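Local coordinates for type VI secretion system-associated protein TagF (PDB 2QNU) that is of uncharacterised molecular function but, as a TagF family member, is probably an accessory protein of the bacterial type VI secretion system, at residues B[173-185]-B[193-205]. Numbering follows the deposited sequence.
Sequences AQHACDGASHWWG and AGLMRYQGLPPAP. With ACT (acetate ion), chain F.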
loop_
_atom_site.group_PDB
_atom_site.type_symbol
_atom_site.label_atom_id
_atom_site.label_comp_id
_atom_site.label_asym_id
_atom_site.label_seq_id
_atom_site.Cartn_x
_atom_site.Cartn_y
_atom_site.Cartn_z
ATOM N N ALA B 173 0.885 -3.885 -1.885
ATOM C CA ALA B 173 -0.566 -3.695 -2.072
ATOM C C ALA B 173 -1.449 -4.272 -0.921
ATOM O O ALA B 173 -2.364 -3.602 -0.487
ATOM C CB ALA B 173 -0.989 -4.295 -3.442
ATOM N N GLN B 174 -1.157 -5.468 -0.405
ATOM C CA GLN B 174 -1.884 -6.005 0.776
ATOM C C GLN B 174 -1.748 -5.117 1.953
ATOM O O GLN B 174 -2.724 -4.922 2.657
ATOM C CB GLN B 174 -1.417 -7.392 1.278
ATOM C CG GLN B 174 -0.539 -8.178 0.355
ATOM C CD GLN B 174 -0.095 -9.598 0.845
ATOM O OE1 GLN B 174 -0.333 -10.561 0.113
ATOM N NE2 GLN B 174 0.596 -9.718 2.033
ATOM N N HIS B 175 -0.532 -4.622 2.220
ATOM C CA HIS B 175 -0.303 -3.740 3.342
ATOM C C HIS B 175 -1.187 -2.491 3.258
ATOM O O HIS B 175 -1.695 -2.000 4.299
ATOM C CB HIS B 175 1.193 -3.349 3.508
ATOM C CG HIS B 175 1.438 -2.528 4.734
ATOM N ND1 HIS B 175 1.446 -1.139 4.709
ATOM C CD2 HIS B 175 1.568 -2.881 6.031
ATOM C CE1 HIS B 175 1.584 -0.681 5.945
ATOM N NE2 HIS B 175 1.680 -1.715 6.758
ATOM N N ALA B 176 -1.379 -1.920 2.059
ATOM C CA ALA B 176 -2.206 -0.731 1.990
ATOM C C ALA B 176 -3.653 -0.987 2.394
ATOM O O ALA B 176 -4.414 -0.027 2.751
ATOM C CB ALA B 176 -2.107 -0.052 0.602
ATOM N N CYS B 177 -4.076 -2.233 2.351
ATOM C CA CYS B 177 -5.421 -2.614 2.769
ATOM C C CYS B 177 -5.682 -2.814 4.257
ATOM O O CYS B 177 -6.838 -2.762 4.707
ATOM C CB CYS B 177 -5.864 -3.907 2.037
ATOM S SG CYS B 177 -5.974 -3.604 0.257
ATOM N N ASP B 178 -4.639 -3.025 5.035
ATOM C CA ASP B 178 -4.790 -3.332 6.431
ATOM C C ASP B 178 -5.355 -2.161 7.183
ATOM O O ASP B 178 -4.948 -0.995 6.968
ATOM C CB ASP B 178 -3.453 -3.738 7.004
ATOM C CG ASP B 178 -2.932 -5.045 6.384
ATOM O OD1 ASP B 178 -3.735 -5.869 5.880
ATOM O OD2 ASP B 178 -1.722 -5.248 6.382
ATOM N N GLY B 179 -6.283 -2.462 8.084
ATOM C CA GLY B 179 -6.927 -1.387 8.835
ATOM C C GLY B 179 -7.796 -0.427 7.987
ATOM O O GLY B 179 -8.135 0.646 8.440
ATOM N N ALA B 180 -8.128 -0.790 6.771
ATOM C CA ALA B 180 -8.695 0.198 5.814
ATOM C C ALA B 180 -9.922 -0.306 5.101
ATOM O O ALA B 180 -10.157 -1.531 5.037
ATOM C CB ALA B 180 -7.649 0.594 4.752
ATOM N N SER B 181 -10.682 0.647 4.517
ATOM C CA SER B 181 -11.724 0.288 3.566
ATOM C C SER B 181 -11.436 1.014 2.237
ATOM O O SER B 181 -11.050 2.224 2.238
ATOM C CB SER B 181 -13.082 0.618 4.164
ATOM O OG SER B 181 -13.205 2.002 4.394
ATOM N N HIS B 182 -11.521 0.255 1.141
ATOM C CA HIS B 182 -11.368 0.754 -0.211
ATOM C C HIS B 182 -12.743 0.646 -0.915
ATOM O O HIS B 182 -13.494 -0.317 -0.719
ATOM C CB HIS B 182 -10.328 -0.040 -1.002
ATOM C CG HIS B 182 -8.901 0.284 -0.636
ATOM N ND1 HIS B 182 -8.232 -0.326 0.398
ATOM C CD2 HIS B 182 -8.053 1.209 -1.142
ATOM C CE1 HIS B 182 -7.024 0.204 0.506
ATOM N NE2 HIS B 182 -6.879 1.128 -0.436
ATOM N N TRP B 183 -13.023 1.637 -1.730
ATOM C CA TRP B 183 -14.330 1.816 -2.376
ATOM C C TRP B 183 -14.017 2.323 -3.756
ATOM O O TRP B 183 -13.203 3.269 -3.886
ATOM C CB TRP B 183 -15.103 2.869 -1.627
ATOM C CG TRP B 183 -15.204 2.612 -0.195
ATOM C CD1 TRP B 183 -14.277 3.002 0.790
ATOM C CD2 TRP B 183 -16.261 1.964 0.488
ATOM N NE1 TRP B 183 -14.726 2.601 2.023
ATOM C CE2 TRP B 183 -15.925 1.957 1.875
ATOM C CE3 TRP B 183 -17.480 1.371 0.074
ATOM C CZ2 TRP B 183 -16.741 1.375 2.828
ATOM C CZ3 TRP B 183 -18.282 0.788 1.016
ATOM C CH2 TRP B 183 -17.942 0.821 2.389
ATOM N N TRP B 184 -14.522 1.636 -4.789
ATOM C CA TRP B 184 -14.211 2.038 -6.159
ATOM C C TRP B 184 -15.356 1.663 -7.096
ATOM O O TRP B 184 -16.257 0.932 -6.713
ATOM C CB TRP B 184 -12.910 1.451 -6.651
ATOM C CG TRP B 184 -12.931 -0.034 -6.918
ATOM C CD1 TRP B 184 -13.014 -0.616 -8.112
ATOM C CD2 TRP B 184 -12.829 -1.091 -5.949
ATOM N NE1 TRP B 184 -13.001 -2.008 -7.981
ATOM C CE2 TRP B 184 -12.902 -2.302 -6.644
ATOM C CE3 TRP B 184 -12.705 -1.128 -4.550
ATOM C CZ2 TRP B 184 -12.844 -3.501 -6.013
ATOM C CZ3 TRP B 184 -12.649 -2.337 -3.930
ATOM C CH2 TRP B 184 -12.730 -3.508 -4.648
ATOM N N GLY B 185 -15.293 2.160 -8.326
ATOM C CA GLY B 185 -16.244 1.757 -9.329
ATOM C C GLY B 185 -16.350 2.707 -10.492
ATOM O O GLY B 185 -15.463 3.536 -10.698
ATOM N N ALA B 193 -15.286 7.976 -12.035
ATOM C CA ALA B 193 -14.712 6.692 -11.716
ATOM C C ALA B 193 -13.384 6.909 -11.013
ATOM O O ALA B 193 -12.591 7.804 -11.380
ATOM C CB ALA B 193 -14.486 5.871 -12.988
ATOM N N GLY B 194 -13.151 6.081 -9.999
ATOM C CA GLY B 194 -11.916 6.176 -9.251
ATOM C C GLY B 194 -11.957 5.290 -8.028
ATOM O O GLY B 194 -12.900 4.503 -7.824
ATOM N N LEU B 195 -10.948 5.480 -7.200
ATOM C CA LEU B 195 -10.746 4.663 -6.008
ATOM C C LEU B 195 -10.652 5.600 -4.768
ATOM O O LEU B 195 -9.962 6.619 -4.798
ATOM C CB LEU B 195 -9.437 3.916 -6.190
ATOM C CG LEU B 195 -8.836 3.138 -4.978
ATOM C CD1 LEU B 195 -9.724 1.998 -4.645
ATOM C CD2 LEU B 195 -7.413 2.593 -5.316
HETATM N N MSE B 196 -11.329 5.212 -3.702
HETATM C CA MSE B 196 -11.345 5.923 -2.420
HETATM C C MSE B 196 -10.832 5.025 -1.300
HETATM O O MSE B 196 -11.148 3.834 -1.268
HETATM C CB MSE B 196 -12.798 6.294 -2.091
HETATM C CG MSE B 196 -13.481 7.215 -3.157
HETATM SE SE MSE B 196 -15.470 7.158 -2.700
HETATM C CE MSE B 196 -15.495 8.594 -1.428
ATOM N N ARG B 197 -10.028 5.592 -0.377
ATOM C CA ARG B 197 -9.538 4.857 0.815
ATOM C C ARG B 197 -9.834 5.618 2.078
ATOM O O ARG B 197 -9.517 6.807 2.151
ATOM C CB ARG B 197 -8.022 4.725 0.745
ATOM C CG ARG B 197 -7.396 3.969 1.913
ATOM C CD ARG B 197 -5.863 3.899 1.771
ATOM N NE ARG B 197 -5.212 2.904 2.681
ATOM C CZ ARG B 197 -5.123 3.114 3.989
ATOM N NH1 ARG B 197 -5.603 4.238 4.511
ATOM N NH2 ARG B 197 -4.556 2.234 4.799
ATOM N N TYR B 198 -10.470 4.968 3.037
ATOM C CA TYR B 198 -10.523 5.435 4.399
ATOM C C TYR B 198 -9.684 4.526 5.318
ATOM O O TYR B 198 -9.620 3.291 5.153
ATOM C CB TYR B 198 -11.965 5.520 4.922
ATOM C CG TYR B 198 -12.810 6.587 4.222
ATOM C CD1 TYR B 198 -13.485 6.299 3.049
ATOM C CD2 TYR B 198 -12.932 7.886 4.745
ATOM C CE1 TYR B 198 -14.324 7.264 2.370
ATOM C CE2 TYR B 198 -13.736 8.881 4.072
ATOM C CZ TYR B 198 -14.423 8.561 2.901
ATOM O OH TYR B 198 -15.195 9.513 2.262
ATOM N N GLN B 199 -9.027 5.193 6.278
ATOM C CA GLN B 199 -8.457 4.535 7.442
ATOM C C GLN B 199 -9.638 4.100 8.282
ATOM O O GLN B 199 -10.334 4.919 8.837
ATOM C CB GLN B 199 -7.569 5.532 8.228
ATOM C CG GLN B 199 -6.568 4.857 9.132
ATOM C CD GLN B 199 -5.454 4.116 8.383
ATOM O OE1 GLN B 199 -4.986 4.551 7.319
ATOM N NE2 GLN B 199 -4.995 2.998 8.975
ATOM N N GLY B 200 -9.911 2.829 8.375
ATOM C CA GLY B 200 -11.135 2.404 9.003
ATOM C C GLY B 200 -12.340 2.519 8.087
ATOM O O GLY B 200 -12.177 2.638 6.863
ATOM N N LEU B 201 -13.535 2.466 8.691
ATOM C CA LEU B 201 -14.806 2.696 7.968
ATOM C C LEU B 201 -14.948 4.153 7.762
ATOM O O LEU B 201 -14.491 4.919 8.598
ATOM C CB LEU B 201 -16.023 2.230 8.757
ATOM C CG LEU B 201 -16.078 0.727 9.064
ATOM C CD1 LEU B 201 -17.181 0.361 10.022
ATOM C CD2 LEU B 201 -16.148 -0.045 7.820
ATOM N N PRO B 202 -15.617 4.543 6.654
ATOM C CA PRO B 202 -15.944 5.964 6.500
ATOM C C PRO B 202 -16.706 6.478 7.739
ATOM O O PRO B 202 -17.611 5.844 8.242
ATOM C CB PRO B 202 -16.782 6.002 5.238
ATOM C CG PRO B 202 -16.454 4.698 4.523
ATOM C CD PRO B 202 -16.078 3.712 5.527
ATOM N N PRO B 203 -16.262 7.600 8.282
ATOM C CA PRO B 203 -17.069 8.221 9.331
ATOM C C PRO B 203 -18.452 8.623 8.787
ATOM O O PRO B 203 -18.582 8.955 7.589
ATOM C CB PRO B 203 -16.263 9.443 9.756
ATOM C CG PRO B 203 -15.306 9.672 8.748
ATOM C CD PRO B 203 -15.046 8.364 7.967
ATOM N N ALA B 204 -19.449 8.593 9.660
ATOM C CA ALA B 204 -20.837 8.859 9.257
ATOM C C ALA B 204 -20.960 10.175 8.466
ATOM O O ALA B 204 -21.576 10.188 7.435
ATOM C CB ALA B 204 -21.748 8.842 10.425
ATOM N N PRO B 205 -20.341 11.267 8.935
ATOM C CA PRO B 205 -20.423 12.508 8.134
ATOM C C PRO B 205 -19.727 12.440 6.797
ATOM O O PRO B 205 -19.819 13.386 6.034
ATOM C CB PRO B 205 -19.760 13.560 9.030
ATOM C CG PRO B 205 -19.782 12.930 10.460
ATOM C CD PRO B 205 -19.622 11.479 10.215
HETATM C C ACT F . -5.199 3.486 -1.844
HETATM O O ACT F . -6.443 3.674 -2.082
HETATM O OXT ACT F . -4.829 2.535 -1.055
HETATM C CH3 ACT F . -4.233 4.385 -2.453
HETATM O O HOH W 1 -2.747 0.267 5.585
#
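Ser-181 and Tyr-198 pair through both backbone bonds, N of Ser-181 to O of Tyr-198 and N of Tyr-198 to O of Ser-181, each 2.9 Å. Trp-183 and Met-196 repeat the pattern, so strands 180-185 and 194-199 form an antiparallel beta hairpin, their directions 164° apart. Toward Gly-185 the ladder weakens: its N lies 3.4 Å from Gly-194 O, a weak bond.

The tight part is the face bearing Ser-181, Trp-183 and Tyr-198. Ser-181 OG sits between its own N and carbonyl carbon, from where it donates to Gly-200 O at 2.7 Å and accepts from Trp-183 NE1. This buried hydroxyl is thus gripped twice and helps fix the indole's rotation. Pro-202 packs against both aromatic groups: its CD reaches Trp-183 CZ2 at 3.6 Å, while its CB lies over the centre of the Tyr-198 ring. Phe-210 and Trp-32 meet Trp-183 from beyond the hairpin.

On the other face Leu-195 packs on Trp-184, but the region round the partly exposed Arg-197 is looser, with exposed Gln-199, a water at the turn end and an acetate, probably a crystallisation component, beside His-182. With CG anti to the backbone N (chi1 -179°) and the chain straight on to NE, Arg-197 passes CG over the His-182 ring in a CH-pi contact. Its guanidinium stands nearly perpendicular to that imidazole and grips Ala-176 O side-on, NE at 3.0 Å and NH2 at 3.1 Å, while NH1 reaches Gln-199 OE1. His-182 NE2 donates to acetate OXT at 2.6 Å, almost straight at 173°.

Leu-195 and Arg-197 also pair with a strand of the second subunit, continuing the sheet across the interface. The chemistry implies an arginine that ties Ala-176 of helix 165-177 to this dimer-forming strand, beside His-182, whose N-H here holds an acetate.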